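Local coordinates for coat protein (Sulfolobus turreted icosahedral virus, PDB 2BBD) that is the major capsid protein that builds the icosahedral coat of an archaeal virus, with a fold pointing to common ancestry with eukaryotic and bacterial viruses, at residues A[31-36]-A[150-155]; A[4-9]-A[25-30]. All blocks are in the same frame, centred on the assembly; numbering follows the deposited sequence.

Contact 1. Residues A[31-36]-A[150-155]; sequences RKIRVQ and FYITIT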
loop_
_atom_site.group_PDB
_atom_site.type_symbol
_atom_site.label_atom_id
_atom_site.label_comp_id
_atom_site.label_asym_id
_atom_site.label_seq_id
_atom_site.Cartn_x
_atom_site.Cartn_y
_atom_site.Cartn_z
ATOM N N ARG A 31 15.210 -5.127 4.469
ATOM C CA ARG A 31 13.959 -5.594 5.053
ATOM C C ARG A 31 12.858 -4.557 4.833
ATOM O O ARG A 31 11.685 -4.904 4.645
ATOM C CB ARG A 31 14.140 -5.879 6.542
ATOM C CG ARG A 31 15.069 -7.057 6.834
ATOM C CD ARG A 31 15.192 -7.257 8.319
ATOM N NE ARG A 31 13.934 -7.748 8.872
ATOM C CZ ARG A 31 13.514 -9.002 8.743
ATOM N NH1 ARG A 31 14.259 -9.883 8.091
ATOM N NH2 ARG A 31 12.347 -9.373 9.248
ATOM N N LYS A 32 13.226 -3.279 4.851
ATOM C CA LYS A 32 12.237 -2.250 4.595
ATOM C C LYS A 32 12.798 -0.875 4.255
ATOM O O LYS A 32 13.980 -0.591 4.449
ATOM C CB LYS A 32 11.249 -2.140 5.767
ATOM C CG LYS A 32 11.735 -1.421 7.010
ATOM C CD LYS A 32 10.554 -1.210 7.981
ATOM C CE LYS A 32 10.967 -0.510 9.280
ATOM N NZ LYS A 32 11.350 0.917 9.076
ATOM N N ILE A 33 11.929 -0.037 3.710
ATOM C CA ILE A 33 12.286 1.318 3.349
ATOM C C ILE A 33 11.248 2.251 3.949
ATOM O O ILE A 33 10.045 2.039 3.802
ATOM C CB ILE A 33 12.301 1.516 1.821
ATOM C CG1 ILE A 33 13.393 0.640 1.191
ATOM C CG2 ILE A 33 12.517 2.982 1.492
ATOM C CD1 ILE A 33 13.339 0.606 -0.337
ATOM N N ARG A 34 11.714 3.280 4.634
ATOM C CA ARG A 34 10.817 4.248 5.236
ATOM C C ARG A 34 10.947 5.583 4.516
ATOM O O ARG A 34 12.054 6.016 4.175
ATOM C CB ARG A 34 11.146 4.436 6.715
ATOM C CG ARG A 34 10.414 5.605 7.348
ATOM C CD ARG A 34 10.900 5.871 8.762
ATOM N NE ARG A 34 10.491 4.829 9.695
ATOM C CZ ARG A 34 10.889 4.771 10.962
ATOM N NH1 ARG A 34 11.712 5.699 11.441
ATOM N NH2 ARG A 34 10.456 3.796 11.753
ATOM N N VAL A 35 9.805 6.216 4.279
ATOM C CA VAL A 35 9.740 7.508 3.619
ATOM C C VAL A 35 9.006 8.475 4.549
ATOM O O VAL A 35 7.917 8.166 5.040
ATOM C CB VAL A 35 8.954 7.425 2.277
ATOM C CG1 VAL A 35 8.815 8.810 1.671
ATOM C CG2 VAL A 35 9.663 6.492 1.290
ATOM N N GLN A 36 9.613 9.629 4.810
ATOM C CA GLN A 36 8.981 10.645 5.646
ATOM C C GLN A 36 8.989 11.983 4.918
ATOM O O GLN A 36 10.052 12.473 4.500
ATOM C CB GLN A 36 9.703 10.797 6.989
ATOM C CG GLN A 36 9.826 9.519 7.797
ATOM C CD GLN A 36 10.713 9.690 9.021
ATOM O OE1 GLN A 36 10.237 10.007 10.114
ATOM N NE2 GLN A 36 12.014 9.498 8.838
ATOM N N PHE A 150 11.559 14.900 1.372
ATOM C CA PHE A 150 11.409 13.489 1.665
ATOM C C PHE A 150 12.703 12.958 2.236
ATOM O O PHE A 150 13.775 13.177 1.654
ATOM C CB PHE A 150 11.103 12.684 0.409
ATOM C CG PHE A 150 9.742 12.929 -0.162
ATOM C CD1 PHE A 150 9.569 13.804 -1.227
ATOM C CD2 PHE A 150 8.632 12.250 0.340
ATOM C CE1 PHE A 150 8.303 13.995 -1.794
ATOM C CE2 PHE A 150 7.369 12.434 -0.216
ATOM C CZ PHE A 150 7.206 13.307 -1.287
ATOM N N TYR A 151 12.588 12.260 3.365
ATOM C CA TYR A 151 13.712 11.628 4.036
ATOM C C TYR A 151 13.551 10.123 3.855
ATOM O O TYR A 151 12.478 9.565 4.109
ATOM C CB TYR A 151 13.723 11.983 5.522
ATOM C CG TYR A 151 13.938 13.451 5.764
ATOM C CD1 TYR A 151 12.933 14.370 5.481
ATOM C CD2 TYR A 151 15.167 13.930 6.231
ATOM C CE1 TYR A 151 13.137 15.734 5.652
ATOM C CE2 TYR A 151 15.388 15.297 6.405
ATOM C CZ TYR A 151 14.366 16.191 6.112
ATOM O OH TYR A 151 14.568 17.541 6.262
ATOM N N ILE A 152 14.620 9.473 3.409
ATOM C CA ILE A 152 14.603 8.043 3.158
ATOM C C ILE A 152 15.385 7.270 4.214
ATOM O O ILE A 152 16.540 7.588 4.498
ATOM C CB ILE A 152 15.213 7.733 1.787
ATOM C CG1 ILE A 152 14.533 8.582 0.710
ATOM C CG2 ILE A 152 15.114 6.240 1.498
ATOM C CD1 ILE A 152 13.008 8.387 0.595
ATOM N N THR A 153 14.757 6.256 4.802
ATOM C CA THR A 153 15.433 5.459 5.818
ATOM C C THR A 153 15.353 3.983 5.447
ATOM O O THR A 153 14.288 3.455 5.164
ATOM C CB THR A 153 14.822 5.686 7.193
ATOM O OG1 THR A 153 14.965 7.065 7.545
ATOM C CG2 THR A 153 15.528 4.848 8.229
ATOM N N ILE A 154 16.493 3.315 5.448
ATOM C CA ILE A 154 16.517 1.919 5.050
ATOM C C ILE A 154 16.879 0.959 6.167
ATOM O O ILE A 154 17.811 1.197 6.940
ATOM C CB ILE A 154 17.494 1.741 3.866
ATOM C CG1 ILE A 154 17.078 2.684 2.739
ATOM C CG2 ILE A 154 17.492 0.295 3.367
ATOM C CD1 ILE A 154 18.125 2.864 1.695
ATOM N N THR A 155 16.111 -0.119 6.266
ATOM C CA THR A 155 16.395 -1.140 7.256
ATOM C C THR A 155 17.082 -2.277 6.496
ATOM O O THR A 155 16.506 -2.857 5.580
ATOM C CB THR A 155 15.117 -1.668 7.927
ATOM O OG1 THR A 155 14.511 -0.629 8.709
ATOM C CG2 THR A 155 15.458 -2.839 8.836
HETATM O O HOH W 1 13.374 1.519 7.458
HETATM O O HOH W 2 12.778 8.254 6.767
#
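V35 and I152 lie side by side on the buried face of two antiparallel strands, CG2 of V35 against CD1 of I152 at 3.9 Å. The other valine methyl, CG1, stands anti to the backbone N (chi1 176°) and meets CD2 of the F150 ring at 3.7 Å. I33 and I154 continue this apolar face, which is closed by I20, I22 and I24 of strand 19-24 and L133 of strand 131-137. Backbone pairing is regular from K32–T155 to Q36–Y151; at R34 and T153, a hydrogen-bonded pair, R34 N lies 2.6 Å from T153 O and the bond is nearly straight at 170°. At the R31 end the register slips in a classic beta bulge, where R31 and K32 both face T155; the T155 O takes a good bond from R31 N (2.8 Å) and a weak one from K32 N. Strands 29-43 and 145-158 are neighbours in one sheet of a beta sandwich, consistent with one jelly roll of the double jelly-roll fold known for this family of major capsid proteins. The opposite face is polar and partly exposed. K32 crosses T155 closely there, CG 3.3 Å from OG1, and K32 NZ and T155 OG1 share a water that also donates to T153 O. Q36 and T153 stay farther apart, and a second water spans them, accepting from Q36 NE2, bonding T153 OG1 and donating to Y151 O. K32 NZ and R34 NE also form salt bridges to E117, while the T153 and T155 hydroxyls bond to T7 and T5.

Contact 2. Residues A[4-9]-A[25-30]; sequences YTETLQ and PRNNFI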
loop_
_atom_site.group_PDB
_atom_site.type_symbol
_atom_site.label_atom_id
_atom_site.label_comp_id
_atom_site.label_asym_id
_atom_site.label_seq_id
_atom_site.Cartn_x
_atom_site.Cartn_y
_atom_site.Cartn_z
ATOM N N TYR A 4 19.782 -3.653 10.931
ATOM C CA TYR A 4 20.097 -2.289 11.333
ATOM C C TYR A 4 19.465 -1.298 10.378
ATOM O O TYR A 4 19.148 -1.619 9.230
ATOM C CB TYR A 4 21.616 -2.064 11.392
ATOM C CG TYR A 4 22.315 -2.171 10.055
ATOM C CD1 TYR A 4 22.581 -3.415 9.486
ATOM C CD2 TYR A 4 22.682 -1.028 9.346
ATOM C CE1 TYR A 4 23.194 -3.521 8.249
ATOM C CE2 TYR A 4 23.289 -1.123 8.105
ATOM C CZ TYR A 4 23.544 -2.373 7.563
ATOM O OH TYR A 4 24.125 -2.481 6.328
ATOM N N THR A 5 19.294 -0.080 10.867
ATOM C CA THR A 5 18.660 0.955 10.089
ATOM C C THR A 5 19.514 2.205 9.939
ATOM O O THR A 5 20.220 2.606 10.864
ATOM C CB THR A 5 17.309 1.334 10.746
ATOM O OG1 THR A 5 16.452 0.183 10.762
ATOM C CG2 THR A 5 16.629 2.436 9.986
ATOM N N GLU A 6 19.467 2.801 8.754
ATOM C CA GLU A 6 20.178 4.044 8.524
ATOM C C GLU A 6 19.400 4.962 7.573
ATOM O O GLU A 6 18.669 4.512 6.676
ATOM C CB GLU A 6 21.628 3.793 8.042
ATOM C CG GLU A 6 21.822 2.997 6.763
ATOM C CD GLU A 6 23.305 2.624 6.510
ATOM O OE1 GLU A 6 23.647 2.284 5.363
ATOM O OE2 GLU A 6 24.128 2.659 7.450
ATOM N N THR A 7 19.543 6.258 7.805
ATOM C CA THR A 7 18.860 7.262 7.011
ATOM C C THR A 7 19.791 7.842 5.958
ATOM O O THR A 7 20.882 8.291 6.277
ATOM C CB THR A 7 18.372 8.391 7.919
ATOM O OG1 THR A 7 17.544 7.835 8.944
ATOM C CG2 THR A 7 17.598 9.427 7.129
ATOM N N LEU A 8 19.359 7.828 4.704
ATOM C CA LEU A 8 20.172 8.370 3.621
ATOM C C LEU A 8 20.455 9.866 3.832
ATOM O O LEU A 8 19.602 10.622 4.303
ATOM C CB LEU A 8 19.469 8.135 2.282
ATOM C CG LEU A 8 19.717 6.769 1.633
ATOM C CD1 LEU A 8 19.717 5.676 2.676
ATOM C CD2 LEU A 8 18.679 6.506 0.566
ATOM N N GLN A 9 21.668 10.278 3.489
ATOM C CA GLN A 9 22.089 11.662 3.635
ATOM C C GLN A 9 21.343 12.562 2.659
ATOM O O GLN A 9 20.971 13.679 2.988
ATOM C CB GLN A 9 23.595 11.773 3.366
ATOM C CG GLN A 9 24.253 12.968 4.016
ATOM C CD GLN A 9 24.449 12.779 5.511
ATOM O OE1 GLN A 9 23.480 12.625 6.262
ATOM N NE2 GLN A 9 25.707 12.792 5.953
ATOM N N PRO A 25 20.471 2.367 -2.103
ATOM C CA PRO A 25 21.791 1.738 -1.950
ATOM C C PRO A 25 21.677 0.246 -1.609
ATOM O O PRO A 25 20.847 -0.145 -0.787
ATOM C CB PRO A 25 22.430 2.530 -0.805
ATOM C CG PRO A 25 21.673 3.839 -0.808
ATOM C CD PRO A 25 20.265 3.407 -1.085
ATOM N N ARG A 26 22.524 -0.568 -2.234
ATOM C CA ARG A 26 22.530 -2.016 -2.028
ATOM C C ARG A 26 23.649 -2.459 -1.091
ATOM O O ARG A 26 24.463 -3.312 -1.443
ATOM C CB ARG A 26 22.672 -2.714 -3.382
ATOM C CG ARG A 26 21.584 -2.307 -4.358
ATOM C CD ARG A 26 21.706 -2.984 -5.711
ATOM N NE ARG A 26 22.846 -2.492 -6.475
ATOM C CZ ARG A 26 24.069 -3.009 -6.417
ATOM N NH1 ARG A 26 24.315 -4.045 -5.624
ATOM N NH2 ARG A 26 25.043 -2.496 -7.157
ATOM N N ASN A 27 23.669 -1.885 0.108
ATOM C CA ASN A 27 24.684 -2.191 1.103
ATOM C C ASN A 27 24.576 -3.594 1.657
ATOM O O ASN A 27 25.574 -4.191 2.046
ATOM C CB ASN A 27 24.594 -1.206 2.260
ATOM C CG ASN A 27 24.828 0.225 1.828
ATOM O OD1 ASN A 27 24.690 1.149 2.625
ATOM N ND2 ASN A 27 25.187 0.416 0.561
ATOM N N ASN A 28 23.355 -4.104 1.715
ATOM C CA ASN A 28 23.083 -5.437 2.235
ATOM C C ASN A 28 21.666 -5.785 1.833
ATOM O O ASN A 28 21.044 -5.076 1.025
ATOM C CB ASN A 28 23.173 -5.443 3.762
ATOM C CG ASN A 28 24.550 -5.819 4.268
ATOM O OD1 ASN A 28 25.100 -6.855 3.889
ATOM N ND2 ASN A 28 25.112 -4.983 5.139
ATOM N N PHE A 29 21.161 -6.881 2.384
ATOM C CA PHE A 29 19.789 -7.271 2.110
ATOM C C PHE A 29 18.937 -6.173 2.754
ATOM O O PHE A 29 19.353 -5.562 3.742
ATOM C CB PHE A 29 19.477 -8.637 2.739
ATOM C CG PHE A 29 19.888 -9.814 1.884
ATOM C CD1 PHE A 29 19.182 -11.016 1.953
ATOM C CD2 PHE A 29 20.975 -9.727 1.013
ATOM C CE1 PHE A 29 19.552 -12.119 1.165
ATOM C CE2 PHE A 29 21.354 -10.823 0.223
ATOM C CZ PHE A 29 20.642 -12.017 0.300
ATOM N N ILE A 30 17.756 -5.928 2.199
ATOM C CA ILE A 30 16.869 -4.880 2.706
ATOM C C ILE A 30 15.548 -5.442 3.223
ATOM O O ILE A 30 14.852 -6.154 2.503
ATOM C CB ILE A 30 16.576 -3.851 1.585
ATOM C CG1 ILE A 30 17.882 -3.160 1.171
ATOM C CG2 ILE A 30 15.514 -2.847 2.043
ATOM C CD1 ILE A 30 17.778 -2.354 -0.126
#
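Y4 reaches N28 side chain to side chain. The backbones stay well apart, the nearest CA atoms, those of L8 and P25, being 8.8 Å from each other. From CB the tyrosine sets out with CG between its backbone N and carbonyl carbon (chi1 65°), and its ring meets the ring of Y156 on strand 145-158. Farther out, CE1 and CZ each come to 3.9 Å from N28 ND2, which sits at the ring edge, near the ring plane. At the tip, OH accepts a hydrogen bond from ND2 of N28 at 2.9 Å, with a fairly straight N-H...O angle of 163°. At the other end L8 and P25 meet tip to tip, CD2 of the leucine 3.9 Å from CD of the proline, and both side chains also rest on I154. The contact bridges strand 2-13, the outermost of its sheet within the chain, and the turn entering strand 29-43, at the surface of the capsid protein. Because the tyrosine oxygen is the acceptor and lies in the plane of the N28 amide, the bond fixes the rotation of that amide, while the ring stands nearly perpendicular to it, at 88°.

Starting from the N terminus, the chain runs along strand 2-13, the outermost of its sheet within the chain, crosses to strand 19-24 in the facing sheet and turns back through 25-30; contact 2 closes this short loop of 15 intervening residues. The chain then continues directly into 31-36, where contact 1 opens, and 113 residues pass before 150-155 closes it. The two loops are therefore in series, neither nested nor crossed. In space they adjoin, with centres about 9 Å apart, because strand 145-158 lies between strands 2-13 and 29-43: I154 N and E6 O are 2.8 Å apart, probably hydrogen-bonded. Contact 1 joins sheet neighbours, whereas contact 2 ties strand 2-13 to the turn between sheets.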